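Local coordinates for carbohydrate binding protein, putative, cpb33A (Cellvibrio japonicus, PDB 5FJQ) that is the catalytic domain of a copper-dependent lytic polysaccharide monooxygenase of family AA10 that is important for efficient utilization of chitin, at residues Val144-Arg149 with His153-Ile158; Pro81-Ser84 with Ala89-Phe92; Lys103-Tyr108 with Asp135-Ser140. All blocks are in the same frame, centred on the assembly; numbering follows the deposited sequence.

Contact 1. Residues Val144-Arg149 with His153-Ile158; sequences VILPYR and HIIYSI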
loop_
_atom_site.group_PDB
_atom_site.type_symbol
_atom_site.label_atom_id
_atom_site.label_comp_id
_atom_site.label_asym_id
_atom_site.label_seq_id
_atom_site.Cartn_x
_atom_site.Cartn_y
_atom_site.Cartn_z
ATOM N N VAL A 144 -11.394 -8.531 1.622
ATOM C CA VAL A 144 -11.562 -7.318 2.468
ATOM C C VAL A 144 -12.948 -6.880 2.175
ATOM O O VAL A 144 -13.364 -6.948 0.996
ATOM C CB VAL A 144 -10.567 -6.216 2.025
ATOM C CG1 VAL A 144 -10.758 -4.900 2.797
ATOM C CG2 VAL A 144 -9.159 -6.744 2.193
ATOM N N ILE A 145 -13.735 -6.521 3.200
ATOM C CA ILE A 145 -15.052 -6.024 2.872
ATOM C C ILE A 145 -14.959 -4.490 2.689
ATOM O O ILE A 145 -14.682 -3.736 3.650
ATOM C CB ILE A 145 -16.173 -6.474 3.875
ATOM C CG1 ILE A 145 -16.216 -7.999 4.112
ATOM C CG2 ILE A 145 -17.530 -5.845 3.563
ATOM C CD1 ILE A 145 -16.108 -8.920 2.900
ATOM N N LEU A 146 -15.158 -4.016 1.460
ATOM C CA LEU A 146 -15.085 -2.566 1.170
ATOM C C LEU A 146 -16.353 -1.910 1.659
ATOM O O LEU A 146 -17.482 -2.402 1.351
ATOM C CB LEU A 146 -14.882 -2.306 -0.316
ATOM C CG LEU A 146 -13.636 -2.997 -0.852
ATOM C CD1 LEU A 146 -13.718 -3.114 -2.387
ATOM C CD2 LEU A 146 -12.345 -2.341 -0.387
ATOM N N PRO A 147 -16.204 -0.830 2.458
ATOM C CA PRO A 147 -17.391 -0.141 2.940
ATOM C C PRO A 147 -18.045 0.679 1.826
ATOM O O PRO A 147 -17.445 0.857 0.750
ATOM C CB PRO A 147 -16.834 0.783 4.040
ATOM C CG PRO A 147 -15.444 1.150 3.547
ATOM C CD PRO A 147 -14.948 -0.111 2.822
ATOM N N TYR A 148 -19.259 1.184 2.048
ATOM C CA TYR A 148 -19.832 2.118 1.062
ATOM C C TYR A 148 -18.919 3.328 0.828
ATOM O O TYR A 148 -18.628 4.075 1.753
ATOM C CB TYR A 148 -21.230 2.595 1.480
ATOM C CG TYR A 148 -21.859 3.466 0.446
ATOM C CD1 TYR A 148 -22.435 2.901 -0.698
ATOM C CD2 TYR A 148 -21.844 4.856 0.576
ATOM C CE1 TYR A 148 -23.024 3.695 -1.686
ATOM C CE2 TYR A 148 -22.428 5.669 -0.403
ATOM C CZ TYR A 148 -23.010 5.083 -1.533
ATOM O OH TYR A 148 -23.583 5.884 -2.523
ATOM N N ARG A 149 -18.542 3.548 -0.436
ATOM C CA ARG A 149 -17.819 4.732 -0.857
ATOM C C ARG A 149 -18.286 5.078 -2.273
ATOM O O ARG A 149 -18.914 4.244 -2.937
ATOM C CB ARG A 149 -16.281 4.484 -0.873
ATOM C CG ARG A 149 -15.537 4.273 0.471
ATOM C CD ARG A 149 -15.663 5.463 1.412
ATOM N NE ARG A 149 -14.797 5.361 2.589
ATOM C CZ ARG A 149 -15.193 4.883 3.770
ATOM N NH1 ARG A 149 -16.438 4.449 3.913
ATOM N NH2 ARG A 149 -14.353 4.811 4.784
ATOM N N HIS A 153 -10.412 6.266 -4.008
ATOM C CA HIS A 153 -9.990 6.093 -2.657
ATOM C C HIS A 153 -8.615 5.471 -2.595
ATOM O O HIS A 153 -8.138 4.892 -3.569
ATOM C CB HIS A 153 -11.071 5.312 -1.870
ATOM C CG HIS A 153 -12.229 6.192 -1.529
ATOM N ND1 HIS A 153 -12.181 7.066 -0.455
ATOM C CD2 HIS A 153 -13.372 6.473 -2.197
ATOM C CE1 HIS A 153 -13.274 7.813 -0.458
ATOM N NE2 HIS A 153 -14.027 7.453 -1.482
ATOM N N ILE A 154 -7.964 5.644 -1.442
ATOM C CA ILE A 154 -6.728 4.975 -1.199
ATOM C C ILE A 154 -6.974 3.918 -0.159
ATOM O O ILE A 154 -7.592 4.165 0.928
ATOM C CB ILE A 154 -5.600 5.936 -0.747
ATOM C CG1 ILE A 154 -5.401 7.050 -1.776
ATOM C CG2 ILE A 154 -4.287 5.181 -0.494
ATOM C CD1 ILE A 154 -4.344 8.063 -1.306
ATOM N N ILE A 155 -6.450 2.746 -0.491
ATOM C CA ILE A 155 -6.360 1.671 0.474
ATOM C C ILE A 155 -4.899 1.510 0.906
ATOM O O ILE A 155 -3.979 1.530 0.065
ATOM C CB ILE A 155 -6.924 0.351 -0.050
ATOM C CG1 ILE A 155 -8.469 0.472 -0.121
ATOM C CG2 ILE A 155 -6.452 -0.802 0.860
ATOM C CD1 ILE A 155 -9.088 -0.530 -1.016
ATOM N N TYR A 156 -4.707 1.368 2.217
ATOM C CA TYR A 156 -3.401 1.129 2.770
ATOM C C TYR A 156 -3.416 -0.253 3.389
ATOM O O TYR A 156 -4.135 -0.476 4.358
ATOM C CB TYR A 156 -3.146 2.186 3.844
ATOM C CG TYR A 156 -1.700 2.402 4.167
ATOM C CD1 TYR A 156 -0.749 2.545 3.159
ATOM C CD2 TYR A 156 -1.259 2.463 5.526
ATOM C CE1 TYR A 156 0.601 2.748 3.488
ATOM C CE2 TYR A 156 0.090 2.688 5.865
ATOM C CZ TYR A 156 1.014 2.848 4.851
ATOM O OH TYR A 156 2.339 3.051 5.234
ATOM N N SER A 157 -2.723 -1.217 2.764
ATOM C CA SER A 157 -2.409 -2.471 3.452
ATOM C C SER A 157 -1.053 -2.499 4.139
ATOM O O SER A 157 -0.024 -1.992 3.614
ATOM C CB SER A 157 -2.496 -3.648 2.439
ATOM O OG SER A 157 -2.357 -4.900 3.092
ATOM N N ILE A 158 -1.005 -3.132 5.319
ATOM C CA ILE A 158 0.200 -3.168 6.096
ATOM C C ILE A 158 0.413 -4.590 6.529
ATOM O O ILE A 158 -0.522 -5.279 7.049
ATOM C CB ILE A 158 0.074 -2.389 7.437
ATOM C CG1 ILE A 158 -0.201 -0.906 7.214
ATOM C CG2 ILE A 158 1.319 -2.617 8.304
ATOM C CD1 ILE A 158 -0.112 -0.070 8.498
#
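The aliphatic part of Arg149 lies over the imidazole of His153, and Leu146 meets Ile155, where the chain passes from one sheet of the beta-sandwich core to the other. The core is the immunoglobulin-like sandwich of AA10 lytic polysaccharide monooxygenases. Strand 139-146 belongs to the three-stranded sheet and strand 152-161 to the mixed sheet. Their backbones form no hydrogen bond here, so the contact is made by side chains.

The apolar part is small. Leu146 CD2 touches Ile155 CD1 at 3.8 Å, and the two side chains cross at about a right angle. Phe92 and Tyr107 pack on Ile155 as well, which places it in the hydrophobic layer between the sheets.

The second part is a CH-pi contact. Arg149 CD sits over one face of the His153 ring, 4.0 Å from its centroid and offset toward the rim. The CB of Arg149 also reaches the ring, 3.8 Å from His153 CD2. The arginine chain bends at chi2 (-60°), which carries its methylenes along the ring. The guanidinium itself does not stack on the imidazole: the two planes are 70° apart, with His153 CE1 at the guanidinium edge.

The polar ends are buried but well supplied. Arg149 NE bonds to Thr110 O and NH2 to Gln126 OE1. His153 ND1 pairs with Thr110 OG1 and NE2 with Thr150 O. Thr110 thus serves both residues, and both ring nitrogens have partners that fix the rotation of the imidazole. Pro147 CG lies over one face of the guanidinium, offset toward the rim. Arg149 NH1 donates to Tyr148 O at 3.1 Å, with the oxygen in the guanidinium plane and the nitrogen above the carbonyl plane.

Contact 2. Residues Pro81-Ser84 with Ala89-Phe92; sequences PATS and AREF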
loop_
_atom_site.group_PDB
_atom_site.type_symbol
_atom_site.label_atom_id
_atom_site.label_comp_id
_atom_site.label_asym_id
_atom_site.label_seq_id
_atom_site.Cartn_x
_atom_site.Cartn_y
_atom_site.Cartn_z
ATOM N N PRO A 81 -3.286 5.555 -11.412
ATOM C CA PRO A 81 -4.000 4.425 -12.042
ATOM C C PRO A 81 -4.771 3.584 -11.007
ATOM O O PRO A 81 -4.179 3.109 -10.040
ATOM C CB PRO A 81 -2.872 3.588 -12.636
ATOM C CG PRO A 81 -1.798 4.598 -12.949
ATOM C CD PRO A 81 -1.873 5.626 -11.828
ATOM N N ALA A 82 -6.066 3.374 -11.175
ATOM C CA ALA A 82 -6.827 2.789 -10.116
ATOM C C ALA A 82 -7.652 1.608 -10.634
ATOM O O ALA A 82 -7.950 1.531 -11.810
ATOM C CB ALA A 82 -7.716 3.848 -9.480
ATOM N N THR A 83 -7.961 0.673 -9.749
ATOM C CA THR A 83 -8.817 -0.436 -10.076
ATOM C C THR A 83 -10.269 -0.147 -9.692
ATOM O O THR A 83 -10.568 0.360 -8.620
ATOM C CB THR A 83 -8.333 -1.667 -9.307
ATOM O OG1 THR A 83 -6.958 -1.897 -9.624
ATOM C CG2 THR A 83 -9.160 -2.888 -9.614
ATOM N N SER A 84 -11.187 -0.477 -10.579
ATOM C CA SER A 84 -12.600 -0.240 -10.274
ATOM C C SER A 84 -13.040 -1.178 -9.187
ATOM O O SER A 84 -12.759 -2.368 -9.246
ATOM C CB SER A 84 -13.415 -0.461 -11.494
ATOM O OG SER A 84 -13.184 0.693 -12.248
ATOM N N ALA A 89 -17.355 -7.435 -0.741
ATOM C CA ALA A 89 -16.145 -8.239 -0.670
ATOM C C ALA A 89 -15.277 -8.000 -1.899
ATOM O O ALA A 89 -15.773 -7.897 -3.001
ATOM C CB ALA A 89 -16.484 -9.704 -0.508
ATOM N N ARG A 90 -13.990 -7.768 -1.664
ATOM C CA ARG A 90 -13.021 -7.700 -2.766
ATOM C C ARG A 90 -11.765 -8.480 -2.331
ATOM O O ARG A 90 -11.262 -8.274 -1.254
ATOM C CB ARG A 90 -12.728 -6.229 -3.102
ATOM C CG ARG A 90 -11.793 -6.004 -4.283
ATOM C CD ARG A 90 -12.374 -6.653 -5.514
ATOM N NE ARG A 90 -11.423 -6.446 -6.572
ATOM C CZ ARG A 90 -11.617 -5.689 -7.649
ATOM N NH1 ARG A 90 -12.812 -5.105 -7.924
ATOM N NH2 ARG A 90 -10.600 -5.576 -8.483
ATOM N N GLU A 91 -11.301 -9.446 -3.111
ATOM C CA GLU A 91 -9.975 -10.040 -2.792
ATOM C C GLU A 91 -8.785 -9.062 -3.034
ATOM O O GLU A 91 -8.704 -8.363 -4.069
ATOM C CB GLU A 91 -9.665 -11.351 -3.552
ATOM C CG GLU A 91 -10.804 -12.353 -3.578
ATOM C CD GLU A 91 -10.324 -13.783 -3.720
ATOM O OE1 GLU A 91 -9.272 -14.040 -4.373
ATOM O OE2 GLU A 91 -10.996 -14.655 -3.133
ATOM N N PHE A 92 -7.902 -9.062 -2.051
ATOM C CA PHE A 92 -6.591 -8.398 -2.066
ATOM C C PHE A 92 -5.512 -9.446 -1.865
ATOM O O PHE A 92 -5.595 -10.317 -0.987
ATOM C CB PHE A 92 -6.515 -7.326 -0.969
ATOM C CG PHE A 92 -7.370 -6.120 -1.240
ATOM C CD1 PHE A 92 -8.755 -6.154 -1.036
ATOM C CD2 PHE A 92 -6.825 -4.991 -1.769
ATOM C CE1 PHE A 92 -9.530 -5.034 -1.325
ATOM C CE2 PHE A 92 -7.599 -3.867 -2.072
ATOM C CZ PHE A 92 -8.948 -3.894 -1.850
#
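The short edge strand 83-84 and the start of strand 88-96 lie on either side of the turn that carries the chain between the two sheets of the sandwich. Strand 83-84 runs parallel to strand 169-178 in the mixed sheet. Strand 88-96 is the middle strand of the three-stranded sheet. The nearest CA atoms, those of Ser84 and Arg90, are 10.6 Å apart, and the long side chain of Arg90 spans the gap.

Arg90 NH1 donates to Ser84 O at 3.0 Å. The bond is bent at the hydrogen, with an N-H...O angle of 136°. The nitrogen lies in the carbonyl plane, but the oxygen is tilted 31° from the guanidinium plane. The CB of Ser84 points away from 89-92, and it is the backbone carbonyl of this residue that takes the bond.

The other terminal nitrogen of Arg90 meets a methyl group. Arg90 NH2 is 3.3 Å from Thr83 CG2, a close approach that is oblique to the guanidinium. The arginine leaves its strand with CG anti to the backbone N (chi1 -177°) and then bends at chi2, which takes the guanidinium across to the edge strand.

Backbone bonds set both strands in their sheets: Thr83, next to Ser84, bonds to Asp176 and Asp178, and Arg90 to Val144. Leu146 and Val85 pack against the Arg90 side chain, while Pro7 and Gln13 touch Thr83. The contact lies at the surface, away from the copper site. It is a side-chain-to-backbone bridge across a connection between the two sheets of an immunoglobulin-like beta sandwich.

Contact 3. Residues Lys103-Tyr108 with Asp135-Ser140; sequences KYFRYY and DQEWVS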
loop_
_atom_site.group_PDB
_atom_site.type_symbol
_atom_site.label_atom_id
_atom_site.label_comp_id
_atom_site.label_asym_id
_atom_site.label_seq_id
_atom_site.Cartn_x
_atom_site.Cartn_y
_atom_site.Cartn_z
ATOM N N LYS A 103 2.211 -11.477 12.088
ATOM C CA LYS A 103 1.327 -11.024 13.163
ATOM C C LYS A 103 -0.025 -10.649 12.545
ATOM O O LYS A 103 -1.113 -11.027 13.063
ATOM C CB LYS A 103 1.965 -9.858 13.907
ATOM C CG LYS A 103 1.261 -9.510 15.206
ATOM C CD LYS A 103 1.429 -10.603 16.242
ATOM C CE LYS A 103 2.460 -10.223 17.287
ATOM N NZ LYS A 103 2.873 -11.401 18.098
ATOM N N TYR A 104 0.015 -9.966 11.405
ATOM C CA TYR A 104 -1.215 -9.604 10.654
ATOM C C TYR A 104 -1.001 -8.960 9.295
ATOM O O TYR A 104 0.057 -8.320 9.027
ATOM C CB TYR A 104 -2.092 -8.637 11.477
ATOM C CG TYR A 104 -1.409 -7.374 11.926
ATOM C CD1 TYR A 104 -1.158 -6.315 11.022
ATOM C CD2 TYR A 104 -1.098 -7.188 13.256
ATOM C CE1 TYR A 104 -0.585 -5.134 11.448
ATOM C CE2 TYR A 104 -0.521 -6.011 13.706
ATOM C CZ TYR A 104 -0.250 -4.989 12.800
ATOM O OH TYR A 104 0.354 -3.870 13.258
ATOM N N PHE A 105 -2.001 -9.076 8.439
ATOM C CA PHE A 105 -2.130 -8.120 7.316
ATOM C C PHE A 105 -3.324 -7.270 7.663
ATOM O O PHE A 105 -4.478 -7.820 7.879
ATOM C CB PHE A 105 -2.375 -8.811 5.942
ATOM C CG PHE A 105 -1.177 -9.614 5.435
ATOM C CD1 PHE A 105 -0.948 -10.911 5.890
ATOM C CD2 PHE A 105 -0.233 -9.033 4.577
ATOM C CE1 PHE A 105 0.165 -11.675 5.455
ATOM C CE2 PHE A 105 0.870 -9.781 4.146
ATOM C CZ PHE A 105 1.090 -11.082 4.605
ATOM N N ARG A 106 -3.136 -5.956 7.612
ATOM C CA ARG A 106 -4.245 -5.051 7.823
ATOM C C ARG A 106 -4.504 -4.134 6.648
ATOM O O ARG A 106 -3.564 -3.682 5.962
ATOM C CB ARG A 106 -4.020 -4.138 9.066
ATOM C CG ARG A 106 -4.233 -4.858 10.364
ATOM C CD ARG A 106 -3.900 -3.937 11.532
ATOM N NE ARG A 106 -4.053 -4.731 12.752
ATOM C CZ ARG A 106 -3.568 -4.399 13.954
ATOM N NH1 ARG A 106 -2.827 -3.323 14.090
ATOM N NH2 ARG A 106 -3.743 -5.205 15.002
ATOM N N TYR A 107 -5.798 -3.870 6.437
ATOM C CA TYR A 107 -6.189 -2.868 5.481
ATOM C C TYR A 107 -6.934 -1.707 6.086
ATOM O O TYR A 107 -7.867 -1.900 6.935
ATOM C CB TYR A 107 -7.055 -3.482 4.385
ATOM C CG TYR A 107 -6.328 -4.585 3.656
ATOM C CD1 TYR A 107 -5.984 -5.766 4.318
ATOM C CD2 TYR A 107 -5.951 -4.431 2.335
ATOM C CE1 TYR A 107 -5.344 -6.812 3.649
ATOM C CE2 TYR A 107 -5.326 -5.471 1.633
ATOM C CZ TYR A 107 -4.966 -6.605 2.319
ATOM O OH TYR A 107 -4.322 -7.569 1.662
ATOM N N TYR A 108 -6.652 -0.539 5.496
ATOM C CA TYR A 108 -7.310 0.743 5.876
ATOM C C TYR A 108 -7.812 1.376 4.616
ATOM O O TYR A 108 -7.404 0.973 3.486
ATOM C CB TYR A 108 -6.321 1.701 6.568
ATOM C CG TYR A 108 -5.720 1.118 7.796
ATOM C CD1 TYR A 108 -4.735 0.092 7.728
ATOM C CD2 TYR A 108 -6.107 1.604 9.063
ATOM C CE1 TYR A 108 -4.211 -0.454 8.893
ATOM C CE2 TYR A 108 -5.571 1.072 10.195
ATOM C CZ TYR A 108 -4.646 0.088 10.121
ATOM O OH TYR A 108 -4.210 -0.371 11.293
ATOM N N ASP A 135 1.232 -18.379 9.384
ATOM C CA ASP A 135 2.596 -18.828 9.057
ATOM C C ASP A 135 3.055 -18.256 7.697
ATOM O O ASP A 135 2.396 -17.352 7.137
ATOM C CB ASP A 135 2.740 -20.334 9.146
ATOM C CG ASP A 135 2.388 -20.860 10.534
ATOM O OD1 ASP A 135 2.954 -20.353 11.524
ATOM O OD2 ASP A 135 1.482 -21.746 10.630
ATOM N N GLN A 136 4.190 -18.751 7.196
ATOM C CA GLN A 136 4.763 -18.195 5.969
ATOM C C GLN A 136 3.855 -18.565 4.857
ATOM O O GLN A 136 3.302 -19.615 4.917
ATOM C CB GLN A 136 6.160 -18.723 5.711
ATOM C CG GLN A 136 7.116 -18.386 6.835
ATOM C CD GLN A 136 7.414 -19.601 7.691
ATOM O OE1 GLN A 136 6.677 -19.968 8.637
ATOM N NE2 GLN A 136 8.487 -20.276 7.322
ATOM N N GLU A 137 3.675 -17.669 3.901
ATOM C CA GLU A 137 2.781 -17.821 2.810
ATOM C C GLU A 137 3.464 -17.219 1.637
ATOM O O GLU A 137 3.918 -16.122 1.718
ATOM C CB GLU A 137 1.547 -16.991 3.056
ATOM C CG GLU A 137 0.582 -17.675 4.027
ATOM C CD GLU A 137 -0.546 -16.760 4.394
ATOM O OE1 GLU A 137 -0.301 -15.572 4.759
ATOM O OE2 GLU A 137 -1.681 -17.250 4.334
ATOM N N TRP A 138 3.537 -17.949 0.537
ATOM C CA TRP A 138 4.021 -17.345 -0.659
ATOM C C TRP A 138 3.051 -16.338 -1.220
ATOM O O TRP A 138 3.446 -15.370 -1.899
ATOM C CB TRP A 138 4.338 -18.450 -1.682
ATOM C CG TRP A 138 5.564 -19.241 -1.273
ATOM C CD1 TRP A 138 5.617 -20.570 -0.917
ATOM C CD2 TRP A 138 6.908 -18.727 -1.140
ATOM N NE1 TRP A 138 6.917 -20.914 -0.602
ATOM C CE2 TRP A 138 7.727 -19.805 -0.729
ATOM C CE3 TRP A 138 7.503 -17.453 -1.345
ATOM C CZ2 TRP A 138 9.123 -19.654 -0.526
ATOM C CZ3 TRP A 138 8.876 -17.301 -1.139
ATOM C CH2 TRP A 138 9.672 -18.395 -0.731
ATOM N N VAL A 139 1.758 -16.602 -1.002
ATOM C CA VAL A 139 0.735 -15.719 -1.471
ATOM C C VAL A 139 -0.244 -15.554 -0.320
ATOM O O VAL A 139 -0.600 -16.530 0.355
ATOM C CB VAL A 139 -0.024 -16.243 -2.703
ATOM C CG1 VAL A 139 -1.004 -15.166 -3.138
ATOM C CG2 VAL A 139 0.924 -16.546 -3.879
ATOM N N SER A 140 -0.643 -14.330 -0.063
ATOM C CA SER A 140 -1.473 -14.034 1.107
ATOM C C SER A 140 -2.731 -13.383 0.587
ATOM O O SER A 140 -2.681 -12.343 -0.038
ATOM C CB SER A 140 -0.710 -13.081 2.078
ATOM O OG SER A 140 0.302 -13.718 2.773
#
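Phe105 presents one face of its ring to Ser140. The CB of Ser140 stands over that face, 4.1 Å from the ring centroid, in a CH-pi contact. The hydroxyl comes closer still: Ser140 OG is 3.3 Å from Phe105 CZ. Glu137 touches the same end of the ring more loosely, with its OE1 4.0 Å from Phe105 CE1 and oblique to the ring.

The serine and the glutamate are joined to each other. Ser140 OG donates to Glu137 OE1 at 2.8 Å, meeting the oxygen from above the carboxylate plane, 60° out of it. The serine hydroxyl lies beside its backbone N (chi1 -74°), where it can reach both the ring and the carboxylate. Asn96 ND2 bonds to Ser140 OG and to Glu137 O, so it ties together the start of strand 139-146 and the loop before it.

Farther out, Phe105 N bonds to Ser131 OG, and the backbone of Phe105 pairs with Ser131. Lys103 and Tyr104 both face Gln160, a classic beta bulge in strand 102-109. On the neighbouring residues, the Arg106 guanidinium lies over one face of the Tyr104 ring, with Arg106 NE 3.5 Å above the ring plane, over its centre. Asp130 and Asp51 hold that guanidinium by salt bridges.

The side chain of Phe105 is about 10 Å from the bound copper and about 8 Å from that of His100, one of its ligands. The contact joins the two sheets of the sandwich near the copper site, whose His1 and His100 form the histidine brace of lytic polysaccharide monooxygenases.

From the N terminus, contact 2 comes first and closes the short turn between strands 83-84 and 88-96. Contact 3 follows and closes a longer excursion through strand 126-130, from strand 102-109 to the start of strand 139-146. Contact 1 then closes the short connection from that strand to strand 152-161. The three loops follow in series; none nests or crosses. Each contact ties the three-stranded sheet to the mixed sheet, contacts 1 and 2 at connections between them and contact 3 toward the copper end. Val144 O to Arg90 N joins contacts 1 and 2 within one sheet, and Ile158 N to Arg106 O joins contacts 1 and 3 within the other. Phe92 on Tyr107 links contacts 2 and 3.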